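Local atomic coordinates of CurF (Lyngbya majuscula, PDB entry 2Q34), a protein that acts, through its crotonase-fold ECH2 domain, as a decarboxylase in polyketide chain beta-branching, probably on a branched acyl intermediate. Residues Ser22-Phe27 against Gly57-Ser62; Val115-Glu120 against Phe173-Arg178. One frame throughout, in Å; residues are numbered along the deposited sequence.

Interaction 1. Residues Ser22-Phe27 against Gly57-Ser62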
ATOM      1  N   SER A  22      10.604   1.338  36.279  1.00 23.45           N
ATOM      2  CA  SER A  22       9.428   1.344  37.168  1.00 24.13           C
ATOM      3  C   SER A  22       8.076   1.274  36.436  1.00 23.80           C
ATOM      4  O   SER A  22       7.123   0.684  36.965  1.00 24.66           O
ATOM      5  CB  SER A  22       9.471   2.535  38.141  1.00 24.90           C
ATOM      6  OG  SER A  22       9.593   3.786  37.475  1.00 28.24           O
ATOM      7  N   SER A  23       8.001   1.862  35.234  1.00 20.25           N
ATOM      8  CA  SER A  23       6.776   1.913  34.450  1.00 19.22           C
ATOM      9  C   SER A  23       6.878   1.043  33.193  1.00 17.62           C
ATOM     10  O   SER A  23       5.933   0.964  32.401  1.00 16.66           O
ATOM     11  CB  SER A  23       6.474   3.358  34.030  1.00 19.33           C
ATOM     12  OG  SER A  23       7.372   3.785  33.013  1.00 17.90           O
ATOM     13  N   ARG A  24       8.051   0.432  33.020  1.00 16.43           N
ATOM     14  CA  ARG A  24       8.372  -0.382  31.845  1.00 16.88           C
ATOM     15  C   ARG A  24       8.231   0.504  30.611  1.00 15.61           C
ATOM     16  O   ARG A  24       7.564   0.152  29.646  1.00 16.49           O
ATOM     17  CB  ARG A  24       7.460  -1.588  31.756  1.00 16.00           C
ATOM     18  CG  ARG A  24       7.650  -2.581  32.908  1.00 22.09           C
ATOM     19  CD  ARG A  24       6.350  -3.281  33.283  1.00 29.01           C
ATOM     20  NE  ARG A  24       5.247  -2.381  33.660  1.00 42.40           N
ATOM     21  CZ  ARG A  24       5.207  -1.564  34.721  1.00 45.26           C
ATOM     22  NH1 ARG A  24       6.225  -1.469  35.570  1.00 44.43           N
ATOM     23  NH2 ARG A  24       4.133  -0.809  34.929  1.00 46.68           N
ATOM     24  N   ASN A  25       8.847   1.673  30.691  1.00 15.42           N
ATOM     25  CA  ASN A  25       8.839   2.638  29.602  1.00 16.43           C
ATOM     26  C   ASN A  25       7.422   3.020  29.220  1.00 16.78           C
ATOM     27  O   ASN A  25       7.101   3.153  28.035  1.00 17.05           O
ATOM     28  CB  ASN A  25       9.620   2.100  28.403  1.00 16.17           C
ATOM     29  CG  ASN A  25      11.111   2.279  28.559  1.00 19.09           C
ATOM     30  OD1 ASN A  25      11.605   2.683  29.613  1.00 20.97           O
ATOM     31  ND2 ASN A  25      11.838   1.995  27.504  1.00 14.99           N
ATOM     32  N   GLY A  26       6.575   3.169  30.240  1.00 16.19           N
ATOM     33  CA  GLY A  26       5.212   3.633  30.046  1.00 16.77           C
ATOM     34  C   GLY A  26       5.258   5.140  29.872  1.00 17.31           C
ATOM     35  O   GLY A  26       6.322   5.746  30.004  1.00 18.10           O
ATOM     36  N   PHE A  27       4.116   5.752  29.565  1.00 16.54           N
ATOM     37  CA  PHE A  27       4.052   7.205  29.438  1.00 17.80           C
ATOM     38  C   PHE A  27       3.981   7.899  30.801  1.00 18.26           C
ATOM     39  O   PHE A  27       2.981   8.544  31.142  1.00 19.69           O
ATOM     40  CB  PHE A  27       2.869   7.626  28.566  1.00 19.26           C
ATOM     41  CG  PHE A  27       2.992   7.226  27.116  1.00 18.37           C
ATOM     42  CD1 PHE A  27       4.218   6.856  26.562  1.00 17.30           C
ATOM     43  CD2 PHE A  27       1.873   7.289  26.290  1.00 20.39           C
ATOM     44  CE1 PHE A  27       4.310   6.499  25.206  1.00 20.36           C
ATOM     45  CE2 PHE A  27       1.957   6.953  24.946  1.00 23.78           C
ATOM     46  CZ  PHE A  27       3.167   6.558  24.399  1.00 18.94           C
ATOM     47  N   GLY A  57      16.043  -3.250  27.831  1.00 20.56           N
ATOM     48  CA  GLY A  57      15.617  -4.598  28.197  1.00 20.48           C
ATOM     49  C   GLY A  57      14.555  -5.130  27.256  1.00 20.78           C
ATOM     50  O   GLY A  57      14.736  -5.122  26.032  1.00 20.62           O
ATOM     51  N   ASN A  58      13.439  -5.557  27.836  1.00 19.66           N
ATOM     52  CA  ASN A  58      12.349  -6.192  27.088  1.00 19.45           C
ATOM     53  C   ASN A  58      11.262  -5.227  26.564  1.00 17.42           C
ATOM     54  O   ASN A  58      10.289  -5.683  25.953  1.00 14.88           O
ATOM     55  CB  ASN A  58      11.678  -7.253  27.961  1.00 20.83           C
ATOM     56  CG  ASN A  58      12.586  -8.428  28.251  1.00 24.01           C
ATOM     57  OD1 ASN A  58      13.452  -8.774  27.444  1.00 33.60           O
ATOM     58  ND2 ASN A  58      12.397  -9.041  29.406  1.00 28.23           N
ATOM     59  N   TYR A  59      11.421  -3.924  26.828  1.00 15.88           N
ATOM     60  CA  TYR A  59      10.400  -2.919  26.504  1.00 15.23           C
ATOM     61  C   TYR A  59      10.886  -1.738  25.665  1.00 14.31           C
ATOM     62  O   TYR A  59      11.847  -1.063  26.019  1.00 14.99           O
ATOM     63  CB  TYR A  59       9.793  -2.352  27.786  1.00 16.91           C
ATOM     64  CG  TYR A  59       9.052  -3.394  28.569  1.00 18.64           C
ATOM     65  CD1 TYR A  59       7.706  -3.630  28.327  1.00 19.15           C
ATOM     66  CD2 TYR A  59       9.697  -4.142  29.543  1.00 24.39           C
ATOM     67  CE1 TYR A  59       7.011  -4.588  29.044  1.00 25.78           C
ATOM     68  CE2 TYR A  59       9.013  -5.109  30.263  1.00 27.55           C
ATOM     69  CZ  TYR A  59       7.674  -5.328  29.997  1.00 23.97           C
ATOM     70  OH  TYR A  59       6.986  -6.277  30.715  1.00 28.51           O
ATOM     71  N   PHE A  60      10.194  -1.493  24.558  1.00 12.81           N
ATOM     72  CA  PHE A  60      10.322  -0.240  23.855  1.00 13.22           C
ATOM     73  C   PHE A  60       9.431   0.800  24.565  1.00 13.01           C
ATOM     74  O   PHE A  60       9.933   1.781  25.122  1.00 13.46           O
ATOM     75  CB  PHE A  60       9.938  -0.386  22.362  1.00 11.10           C
ATOM     76  CG  PHE A  60       9.971   0.927  21.610  1.00 13.99           C
ATOM     77  CD1 PHE A  60      11.186   1.498  21.284  1.00 16.63           C
ATOM     78  CD2 PHE A  60       8.788   1.596  21.255  1.00 13.51           C
ATOM     79  CE1 PHE A  60      11.260   2.702  20.583  1.00 14.21           C
ATOM     80  CE2 PHE A  60       8.837   2.826  20.564  1.00 13.61           C
ATOM     81  CZ  PHE A  60      10.082   3.382  20.232  1.00 11.66           C
ATOM     82  N   SER A  61       8.106   0.584  24.561  1.00 13.82           N
ATOM     83  CA  SER A  61       7.192   1.476  25.271  1.00 14.08           C
ATOM     84  C   SER A  61       5.867   0.766  25.575  1.00 15.18           C
ATOM     85  O   SER A  61       5.241   0.175  24.695  1.00 14.58           O
ATOM     86  CB  SER A  61       6.918   2.781  24.485  1.00 15.19           C
ATOM     87  OG  SER A  61       5.915   3.545  25.165  1.00 16.38           O
ATOM     88  N   SER A  62       5.444   0.806  26.829  1.00 15.54           N
ATOM     89  CA  SER A  62       4.196   0.159  27.145  1.00 16.84           C
ATOM     90  C   SER A  62       3.026   1.152  27.124  1.00 16.27           C
ATOM     91  O   SER A  62       1.906   0.801  27.478  1.00 17.19           O
ATOM     92  CB  SER A  62       4.322  -0.601  28.467  1.00 18.12           C
ATOM     93  OG  SER A  62       4.463   0.317  29.515  1.00 22.65           O
TER
HETATM   94  O   HOH W   1       7.415   5.266  26.470  1.00 31.34           O
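Asn-25 grips the chain of 57-62 with both its side-chain amide and its backbone carbonyl. Its ND2 donates to Phe-60 O over 3.1 Å; the acceptor lies close to the plane of the amide, although the nitrogen stands well above the plane of the carbonyl it meets. Beyond this contact ND2 also serves Met-18 O, while OD1 accepts from the backbone N of Asp-20, so the amide bonds three backbone groups, two of them at the end of strand 13-18 and just after it, a task suited to a buried asparagine. Asn-25 O in turn accepts from Ser-62 N at 3.1 Å, a rather bent bond (144°), and from a water, 2.6 Å away, that also bonds Ser-61 OG. At Arg-24, the residue before, the carbonyl O lies 3.1 Å from Ser-62 OG, a hydroxyl that also comes within 3.3 Å of Ser-23 O. Ser-23 OG accepts from Gly-26 N in an ST motif that draws the loop into a tight turn, with Asp-20 as its second partner.

The outer flank is apolar in character despite the arginine. With CG beside its backbone N (chi1 -65°), Arg-24 lays its methylene chain along Tyr-59, and CB sits 3.8 Å from the ring centroid, almost on the normal, in a CH-pi contact. The guanidinium plane stands nearly perpendicular to the ring (89°), and NH1 bonds Ser-22 O. Were Tyr-59 reduced to an alanine, the Arg-24 methylenes would probably lose the ring face they lie on, and His-100 its edge-to-face partner. Segment 57-62 belongs to the loop after strand 50-54, which in crotonases usually supplies a peptide N-H to the oxyanion hole; here carbonyls of irregular loops are met by the Asn-25 amide, the Ser-62 N-H and a water.

Interaction 2. Residues Val115-Glu120 against Phe173-Arg178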
ATOM      1  N   VAL A 115      11.349   2.176  11.148  1.00 13.56           N
ATOM      2  CA  VAL A 115      10.992   1.368  12.335  1.00 14.84           C
ATOM      3  C   VAL A 115      11.645   0.005  12.179  1.00 16.76           C
ATOM      4  O   VAL A 115      11.692  -0.536  11.055  1.00 16.13           O
ATOM      5  CB  VAL A 115       9.464   1.218  12.475  1.00 14.54           C
ATOM      6  CG1 VAL A 115       9.134   0.531  13.809  1.00 16.68           C
ATOM      7  CG2 VAL A 115       8.765   2.576  12.407  1.00 18.01           C
ATOM      8  N   VAL A 116      12.201  -0.525  13.277  1.00 17.43           N
ATOM      9  CA  VAL A 116      12.801  -1.852  13.301  1.00 16.01           C
ATOM     10  C   VAL A 116      12.097  -2.624  14.409  1.00 16.20           C
ATOM     11  O   VAL A 116      11.976  -2.116  15.533  1.00 16.51           O
ATOM     12  CB  VAL A 116      14.302  -1.811  13.611  1.00 16.43           C
ATOM     13  CG1 VAL A 116      14.881  -3.255  13.530  1.00 17.17           C
ATOM     14  CG2 VAL A 116      15.036  -0.902  12.623  1.00 16.89           C
ATOM     15  N   PHE A 117      11.595  -3.828  14.103  1.00 15.21           N
ATOM     16  CA  PHE A 117      10.890  -4.647  15.089  1.00 14.75           C
ATOM     17  C   PHE A 117      11.776  -5.810  15.560  1.00 16.05           C
ATOM     18  O   PHE A 117      12.697  -6.253  14.840  1.00 17.55           O
ATOM     19  CB  PHE A 117       9.613  -5.274  14.480  1.00 16.02           C
ATOM     20  CG  PHE A 117       8.504  -4.305  14.198  1.00 16.62           C
ATOM     21  CD1 PHE A 117       7.341  -4.334  14.956  1.00 21.08           C
ATOM     22  CD2 PHE A 117       8.589  -3.413  13.131  1.00 20.63           C
ATOM     23  CE1 PHE A 117       6.281  -3.460  14.678  1.00 22.82           C
ATOM     24  CE2 PHE A 117       7.539  -2.523  12.846  1.00 19.56           C
ATOM     25  CZ  PHE A 117       6.395  -2.534  13.629  1.00 21.13           C
ATOM     26  N   SER A 118      11.494  -6.298  16.767  1.00 15.45           N
ATOM     27  CA  SER A 118      12.105  -7.516  17.313  1.00 17.51           C
ATOM     28  C   SER A 118      11.220  -8.746  17.033  1.00 18.57           C
ATOM     29  O   SER A 118       9.997  -8.699  17.268  1.00 19.53           O
ATOM     30  CB  SER A 118      12.278  -7.342  18.833  1.00 17.57           C
ATOM     31  OG  SER A 118      12.443  -8.593  19.486  1.00 25.13           O
ATOM     32  N   GLN A 119      11.827  -9.845  16.570  1.00 18.37           N
ATOM     33  CA  GLN A 119      11.102 -11.090  16.263  1.00 19.34           C
ATOM     34  C   GLN A 119      10.336 -11.644  17.461  1.00 17.80           C
ATOM     35  O   GLN A 119       9.234 -12.151  17.306  1.00 18.90           O
ATOM     36  CB  GLN A 119      12.075 -12.184  15.787  1.00 18.30           C
ATOM     37  CG  GLN A 119      12.652 -11.976  14.399  1.00 22.52           C
ATOM     38  CD  GLN A 119      13.854 -12.901  14.111  1.00 23.79           C
ATOM     39  OE1 GLN A 119      14.549 -12.736  13.103  1.00 37.23           O
ATOM     40  NE2 GLN A 119      14.097 -13.868  14.994  1.00 28.35           N
ATOM     41  N   GLU A 120      10.940 -11.542  18.640  1.00 17.60           N
ATOM     42  CA  GLU A 120      10.482 -12.240  19.847  1.00 18.48           C
ATOM     43  C   GLU A 120       9.550 -11.376  20.686  1.00 17.50           C
ATOM     44  O   GLU A 120       8.870 -11.881  21.567  1.00 17.64           O
ATOM     45  CB  GLU A 120      11.669 -12.626  20.721  1.00 19.59           C
ATOM     46  CG  GLU A 120      12.698 -13.550  20.058  1.00 25.78           C
ATOM     47  CD  GLU A 120      13.805 -12.789  19.321  1.00 32.35           C
ATOM     48  OE1 GLU A 120      13.728 -11.539  19.210  1.00 26.62           O
ATOM     49  OE2 GLU A 120      14.759 -13.459  18.856  1.00 33.20           O
ATOM     50  N   PHE A 173       8.326  -3.551   7.268  1.00 19.83           N
ATOM     51  CA  PHE A 173       9.503  -3.131   8.049  1.00 18.06           C
ATOM     52  C   PHE A 173      10.412  -4.310   8.374  1.00 16.98           C
ATOM     53  O   PHE A 173       9.955  -5.452   8.391  1.00 15.84           O
ATOM     54  CB  PHE A 173       9.056  -2.480   9.363  1.00 18.94           C
ATOM     55  CG  PHE A 173       8.337  -1.163   9.189  1.00 17.51           C
ATOM     56  CD1 PHE A 173       9.043  -0.008   8.901  1.00 20.79           C
ATOM     57  CD2 PHE A 173       6.957  -1.091   9.307  1.00 20.61           C
ATOM     58  CE1 PHE A 173       8.384   1.230   8.762  1.00 21.08           C
ATOM     59  CE2 PHE A 173       6.287   0.125   9.165  1.00 21.63           C
ATOM     60  CZ  PHE A 173       7.004   1.286   8.898  1.00 23.26           C
ATOM     61  N   PRO A 174      11.708  -4.043   8.643  1.00 15.58           N
ATOM     62  CA  PRO A 174      12.574  -5.114   9.113  1.00 13.78           C
ATOM     63  C   PRO A 174      12.162  -5.682  10.472  1.00 13.29           C
ATOM     64  O   PRO A 174      11.850  -4.937  11.412  1.00 12.03           O
ATOM     65  CB  PRO A 174      13.954  -4.457   9.219  1.00 14.30           C
ATOM     66  CG  PRO A 174      13.689  -2.976   9.277  1.00 15.27           C
ATOM     67  CD  PRO A 174      12.436  -2.767   8.476  1.00 16.57           C
ATOM     68  N   VAL A 175      12.157  -7.002  10.547  1.00 11.92           N
ATOM     69  CA  VAL A 175      11.940  -7.691  11.810  1.00 11.70           C
ATOM     70  C   VAL A 175      13.153  -8.588  12.029  1.00 12.44           C
ATOM     71  O   VAL A 175      13.407  -9.532  11.242  1.00 12.56           O
ATOM     72  CB  VAL A 175      10.613  -8.497  11.817  1.00 10.96           C
ATOM     73  CG1 VAL A 175      10.398  -9.141  13.183  1.00 11.25           C
ATOM     74  CG2 VAL A 175       9.424  -7.591  11.459  1.00  8.86           C
ATOM     75  N   VAL A 176      13.912  -8.294  13.078  1.00 11.47           N
ATOM     76  CA  VAL A 176      15.146  -9.047  13.354  1.00 12.69           C
ATOM     77  C   VAL A 176      15.195  -9.500  14.817  1.00 13.34           C
ATOM     78  O   VAL A 176      14.376  -9.055  15.645  1.00 11.83           O
ATOM     79  CB  VAL A 176      16.440  -8.241  12.968  1.00 12.92           C
ATOM     80  CG1 VAL A 176      16.405  -7.786  11.484  1.00 13.50           C
ATOM     81  CG2 VAL A 176      16.642  -7.027  13.883  1.00  9.80           C
ATOM     82  N   SER A 177      16.149 -10.381  15.135  1.00 12.97           N
ATOM     83  CA  SER A 177      16.310 -10.875  16.497  1.00 13.24           C
ATOM     84  C   SER A 177      16.466  -9.714  17.456  1.00 13.08           C
ATOM     85  O   SER A 177      17.044  -8.686  17.090  1.00 12.37           O
ATOM     86  CB  SER A 177      17.535 -11.779  16.609  1.00 14.20           C
ATOM     87  OG  SER A 177      17.329 -12.955  15.865  1.00 21.32           O
ATOM     88  N   ARG A 178      16.002  -9.888  18.694  1.00 13.23           N
ATOM     89  CA  ARG A 178      16.050  -8.799  19.677  1.00 15.67           C
ATOM     90  C   ARG A 178      17.474  -8.229  19.808  1.00 14.82           C
ATOM     91  O   ARG A 178      17.668  -7.007  19.809  1.00 14.83           O
ATOM     92  CB  ARG A 178      15.488  -9.230  21.040  1.00 15.65           C
ATOM     93  CG  ARG A 178      15.728  -8.167  22.120  1.00 16.44           C
ATOM     94  CD  ARG A 178      15.146  -8.524  23.487  1.00 20.54           C
ATOM     95  NE  ARG A 178      13.709  -8.281  23.584  1.00 27.54           N
ATOM     96  CZ  ARG A 178      12.822  -9.194  23.981  1.00 33.87           C
ATOM     97  NH1 ARG A 178      13.233 -10.413  24.328  1.00 33.70           N
ATOM     98  NH2 ARG A 178      11.524  -8.883  24.047  1.00 31.01           N
TER
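Phe-173 offers a ring face to Val-115, whose CB rests 4.0 Å from the ring centroid in a CH-pi contact displaced toward the rim. The ring of Phe-117 meets the same residue by its CE2 corner, 3.8 Å from Phe-173 CB; the two rings meet obliquely, their planes 40° apart. Phe-117 owes this reach to its CG lying beside the backbone N (chi1 -70°), while its CB packs against Val-175 CG2. The other branch of Val-175, CG1, fills the angle where the strand ends, 3.7 Å from Gln-119 CA. On the opposite face Val-116 inserts two branches, CG2 against the ring of Pro-174 and CG1 against Val-176 CG2. Compact beta-branched residues suit these shallow hollows between strands.

Phe-117 and Ser-118 pair with Val-175 and Val-176 as parallel strands. Phe-117 N to Pro-174 O is almost straight (177°), followed by Val-176 N to Phe-117 O and Gln-119 N to Val-176 O. Past the strands Glu-120, bent at chi2, brings OE1 to Arg-178 N at 2.9 Å, meeting it on the syn side of the carboxylate.

Strand 175-176 thereby forms one edge of the six-stranded sheet within this chain, with 114-118 between it and 93-97. Helix 178-192 covers Val-116 and Pro-174; helix 138-146 packs on Phe-173, which also touches Glu-149 of a second subunit.

In the fold
From the N terminus, the chain leaves strand 13-18, passes through 22-27, runs along helix 29-44 and strand 50-54, and returns at 57-62, where interaction 1 closes that loop. Only later does strand 114-118 begin the second loop, which interaction 2 closes at 173-178 after a largely helical excursion. The two loops follow in series, neither nesting nor crossing. Interaction 1 joins the turns beyond two neighbouring parallel strands, whereas interaction 2 adds the edge strand to the same sheet. Their centres are about 17 Å apart, yet they touch where Asn-58 packs against Arg-178, and Gln-98 bonds to residues of both.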